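Local structure of histone-lysine N-methyltransferase, H3 lysine-9 specific SUVH4 (Arabidopsis thaliana, 4QEO) at residues R54-I57 with G58-G62; S100-K103 with L104-V108. The protein methylates the tail of histone H3, marking chromatin for transcriptional repression, and binds methylated DNA. All coordinates share one frame; numbering follows the deposited sequence.

Contact 1. Residues R54-I57 with G58-G62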
loop_
_atom_site.group_PDB
_atom_site.type_symbol
_atom_site.label_atom_id
_atom_site.label_comp_id
_atom_site.label_asym_id
_atom_site.label_seq_id
_atom_site.Cartn_x
_atom_site.Cartn_y
_atom_site.Cartn_z
ATOM N N ARG A 54 12.511 -20.352 0.723
ATOM C CA ARG A 54 13.907 -20.744 0.510
ATOM C C ARG A 54 14.648 -19.623 -0.206
ATOM O O ARG A 54 14.049 -18.838 -0.953
ATOM C CB ARG A 54 14.006 -22.028 -0.323
ATOM C CG ARG A 54 13.337 -23.263 0.297
ATOM C CD ARG A 54 14.168 -23.850 1.434
ATOM N NE ARG A 54 15.424 -24.433 0.961
ATOM C CZ ARG A 54 16.443 -24.746 1.755
ATOM N NH1 ARG A 54 16.354 -24.530 3.061
ATOM N NH2 ARG A 54 17.553 -25.273 1.249
ATOM N N LYS A 55 15.953 -19.562 0.001
ATOM C CA LYS A 55 16.748 -18.515 -0.618
ATOM C C LYS A 55 16.859 -18.656 -2.131
ATOM O O LYS A 55 16.788 -19.757 -2.677
ATOM C CB LYS A 55 18.100 -18.401 0.072
ATOM C CG LYS A 55 17.891 -17.916 1.484
ATOM C CD LYS A 55 19.147 -17.513 2.145
ATOM C CE LYS A 55 18.826 -16.692 3.365
ATOM N NZ LYS A 55 18.079 -17.493 4.337
ATOM N N ILE A 56 16.976 -17.511 -2.793
ATOM C CA ILE A 56 16.981 -17.436 -4.244
ATOM C C ILE A 56 18.092 -16.476 -4.673
ATOM O O ILE A 56 18.216 -15.370 -4.134
ATOM C CB ILE A 56 15.611 -16.938 -4.782
ATOM C CG1 ILE A 56 14.502 -17.946 -4.445
ATOM C CG2 ILE A 56 15.670 -16.679 -6.280
ATOM C CD1 ILE A 56 13.089 -17.422 -4.716
ATOM N N ILE A 57 18.913 -16.918 -5.618
ATOM C CA ILE A 57 19.886 -16.038 -6.261
ATOM C C ILE A 57 19.231 -15.308 -7.415
ATOM O O ILE A 57 18.591 -15.935 -8.248
ATOM C CB ILE A 57 21.047 -16.859 -6.856
ATOM C CG1 ILE A 57 21.914 -17.417 -5.732
ATOM C CG2 ILE A 57 21.888 -15.996 -7.809
ATOM C CD1 ILE A 57 22.853 -18.538 -6.188
ATOM N N GLY A 58 19.380 -13.997 -7.482
ATOM C CA GLY A 58 18.815 -13.253 -8.596
ATOM C C GLY A 58 17.481 -12.609 -8.263
ATOM O O GLY A 58 17.198 -12.324 -7.105
ATOM N N ASP A 59 16.646 -12.378 -9.276
ATOM C CA ASP A 59 15.379 -11.686 -9.048
ATOM C C ASP A 59 14.327 -12.643 -8.524
ATOM O O ASP A 59 14.355 -13.823 -8.864
ATOM C CB ASP A 59 14.880 -11.039 -10.343
ATOM C CG ASP A 59 15.506 -9.687 -10.593
ATOM O OD1 ASP A 59 15.470 -8.844 -9.675
ATOM O OD2 ASP A 59 16.050 -9.465 -11.691
ATOM N N LEU A 60 13.416 -12.140 -7.684
ATOM C CA LEU A 60 12.249 -12.918 -7.262
ATOM C C LEU A 60 11.070 -12.534 -8.159
ATOM O O LEU A 60 10.814 -11.352 -8.378
ATOM C CB LEU A 60 11.904 -12.671 -5.774
ATOM C CG LEU A 60 12.635 -13.470 -4.670
ATOM C CD1 LEU A 60 14.153 -13.388 -4.793
ATOM C CD2 LEU A 60 12.213 -13.032 -3.257
ATOM N N PRO A 61 10.372 -13.537 -8.705
ATOM C CA PRO A 61 9.209 -13.261 -9.558
ATOM C C PRO A 61 8.202 -12.408 -8.803
ATOM O O PRO A 61 7.869 -12.690 -7.638
ATOM C CB PRO A 61 8.649 -14.657 -9.850
ATOM C CG PRO A 61 9.878 -15.556 -9.777
ATOM C CD PRO A 61 10.693 -14.975 -8.642
ATOM N N GLY A 62 7.759 -11.337 -9.451
ATOM C CA GLY A 62 6.741 -10.476 -8.878
ATOM C C GLY A 62 7.328 -9.352 -8.046
ATOM O O GLY A 62 6.600 -8.485 -7.583
HETATM O O HOH W 1 16.271 -15.805 -9.681
#
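A single water donates to two carbonyl oxygens, Ile57 O at 2.7 Å and Asp59 O at 2.9 Å, and so spans the bend where the chain turns at Gly58. The backbone there has a positive phi of 98°, a conformation that a residue with a beta carbon could hardly share, because that carbon would be jammed against Ile57 O. The apolar side chains of Ile56 and Leu60, four residues apart, meet at a slant. The methyl Leu60 CD1 does most of the touching: it rests 3.8 Å from Ile56 CB and 3.9 Å from the beta-branch methyl Ile56 CG2. At the other end of the isoleucine, the delta methyl Ile56 CD1 meets the branch point Leu60 CG at 4.0 Å. The bend illustrates how the SRA domain, the methylated-DNA reader of this enzyme, shapes a loop without regular structure, here between helix 36-46 and strand 68-69. Arg166 NH1 reinforces it by hydrogen bonding to both Ile56 O and Gly58 O, while Asp59 OD1 is hydrogen-bonded to Tyr184 OH. In Ile57 the CG1 branch lies beside the backbone N (chi1 -71°), which leaves the CG2 methyl on the far side of CB from that N, 3.2 Å from Gly58 N. Outside the bend, Lys55 NZ makes a long, weak ion pair with a phosphate of the bound DNA.

Contact 2. Residues S100-K103 with L104-V108; sequences SNYK and LPLAV
The loop that enters strand 106-112 of the SRA domain's mixed sheet packs here against the start of that strand, across a cis peptide bond between Leu104 and Pro105. Tyr102 and Leu106 meet at about a right angle: the methyl Leu106 CD1 sits 4.0 Å from Tyr102 CB and 4.1 Å from Tyr102 CG, at the root of the ring. Leu106 CG lies anti to its carbonyl carbon (chi1 -88°), which directs the branch back toward the loop, where Leu106 CG is also 3.8 Å from the backbone oxygen Lys103 O. An alanine here, without CG and both methyls, is likely to open a gap beside Tyr102 CB and CG and beside Lys103 O. Leu104 CD2 packs 3.8 Å from Tyr102 O. A water accepts from Leu104 N at 2.7 Å and donates only weakly to Tyr102 O. Beyond the loop, Leu104 touches Met91, and Pro105 O accepts a hydrogen bond from His157 ND1 on helix 151-161. Backbone hydrogen bonds of Leu106 with Met91, and of Val108 with Asp89 and Arg166, set the strand between strands 88-91 and 165-172.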
loop_
_atom_site.group_PDB
_atom_site.type_symbol
_atom_site.label_atom_id
_atom_site.label_comp_id
_atom_site.label_asym_id
_atom_site.label_seq_id
_atom_site.Cartn_x
_atom_site.Cartn_y
_atom_site.Cartn_z
ATOM N N SER A 100 26.052 -27.432 -5.636
ATOM C CA SER A 100 27.312 -28.163 -5.441
ATOM C C SER A 100 28.461 -27.651 -6.307
ATOM O O SER A 100 29.621 -27.957 -6.058
ATOM C CB SER A 100 27.124 -29.681 -5.627
ATOM O OG SER A 100 26.490 -29.995 -6.861
ATOM N N ASN A 101 28.139 -26.858 -7.323
ATOM C CA ASN A 101 29.181 -26.330 -8.184
ATOM C C ASN A 101 29.715 -25.004 -7.649
ATOM O O ASN A 101 30.751 -24.511 -8.080
ATOM C CB ASN A 101 28.721 -26.252 -9.651
ATOM C CG ASN A 101 27.263 -25.832 -9.802
ATOM O OD1 ASN A 101 26.461 -25.960 -8.878
ATOM N ND2 ASN A 101 26.915 -25.341 -10.989
ATOM N N TYR A 102 29.007 -24.451 -6.677
ATOM C CA TYR A 102 29.473 -23.265 -5.972
ATOM C C TYR A 102 30.060 -23.604 -4.587
ATOM O O TYR A 102 29.757 -24.647 -4.005
ATOM C CB TYR A 102 28.314 -22.279 -5.821
ATOM C CG TYR A 102 27.661 -21.874 -7.137
ATOM C CD1 TYR A 102 28.126 -20.786 -7.865
ATOM C CD2 TYR A 102 26.574 -22.572 -7.639
ATOM C CE1 TYR A 102 27.516 -20.401 -9.067
ATOM C CE2 TYR A 102 25.967 -22.204 -8.832
ATOM C CZ TYR A 102 26.440 -21.120 -9.542
ATOM O OH TYR A 102 25.824 -20.760 -10.727
ATOM N N LYS A 103 30.906 -22.719 -4.065
ATOM C CA LYS A 103 31.344 -22.822 -2.684
ATOM C C LYS A 103 30.394 -22.001 -1.823
ATOM O O LYS A 103 30.151 -20.836 -2.113
ATOM C CB LYS A 103 32.774 -22.297 -2.538
ATOM C CG LYS A 103 33.323 -22.365 -1.121
ATOM C CD LYS A 103 34.467 -23.364 -1.014
ATOM C CE LYS A 103 35.237 -23.224 0.304
ATOM N NZ LYS A 103 36.702 -22.958 0.091
ATOM N N LEU A 104 29.838 -22.609 -0.775
ATOM C CA LEU A 104 28.945 -21.911 0.141
ATOM C C LEU A 104 29.756 -21.403 1.334
ATOM O O LEU A 104 30.828 -21.927 1.612
ATOM C CB LEU A 104 27.829 -22.853 0.631
ATOM C CG LEU A 104 26.592 -23.035 -0.252
ATOM C CD1 LEU A 104 25.713 -21.789 -0.215
ATOM C CD2 LEU A 104 26.975 -23.368 -1.694
ATOM N N PRO A 105 29.259 -20.390 2.055
ATOM C CA PRO A 105 27.999 -19.646 1.914
ATOM C C PRO A 105 28.025 -18.693 0.734
ATOM O O PRO A 105 29.111 -18.324 0.266
ATOM C CB PRO A 105 27.926 -18.840 3.214
ATOM C CG PRO A 105 29.380 -18.651 3.600
ATOM C CD PRO A 105 30.043 -19.934 3.217
ATOM N N LEU A 106 26.843 -18.308 0.257
ATOM C CA LEU A 106 26.757 -17.352 -0.851
ATOM C C LEU A 106 25.764 -16.275 -0.505
ATOM O O LEU A 106 24.647 -16.583 -0.131
ATOM C CB LEU A 106 26.232 -18.023 -2.120
ATOM C CG LEU A 106 27.146 -18.712 -3.110
ATOM C CD1 LEU A 106 26.271 -19.307 -4.197
ATOM C CD2 LEU A 106 28.186 -17.728 -3.677
ATOM N N ALA A 107 26.127 -15.014 -0.665
ATOM C CA ALA A 107 25.175 -13.944 -0.375
ATOM C C ALA A 107 24.139 -13.830 -1.491
ATOM O O ALA A 107 24.450 -14.120 -2.663
ATOM C CB ALA A 107 25.920 -12.624 -0.185
ATOM N N VAL A 108 22.908 -13.435 -1.142
ATOM C CA VAL A 108 21.870 -13.223 -2.148
ATOM C C VAL A 108 21.237 -11.838 -2.089
ATOM O O VAL A 108 20.687 -11.383 -3.081
ATOM C CB VAL A 108 20.746 -14.293 -2.101
ATOM C CG1 VAL A 108 21.347 -15.687 -2.339
ATOM C CG2 VAL A 108 19.950 -14.229 -0.785
HETATM O O HOH W 2 30.194 -25.287 -0.763
#

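From the N terminus, the chain leaves helix 36-46 and makes the bend of contact 1, then runs through strand 68-69, helix 72-78 and strand 88-91 before contact 2 leads it into strand 106-112. The two are in series, neither nested nor crossed, and each is a local contact within one continuous run of chain that closes no long loop. In space they touch all the same: Ile57 CD1 packs 4.0 Å from Leu106 CD1, Ile57 CG1 lies 3.8 Å from Val108 CG1, and Ile56 O approaches Val108 CB at 3.4 Å. These contacts lay the loop of residues 54-62 against the start of strand 106-112 within the SRA domain.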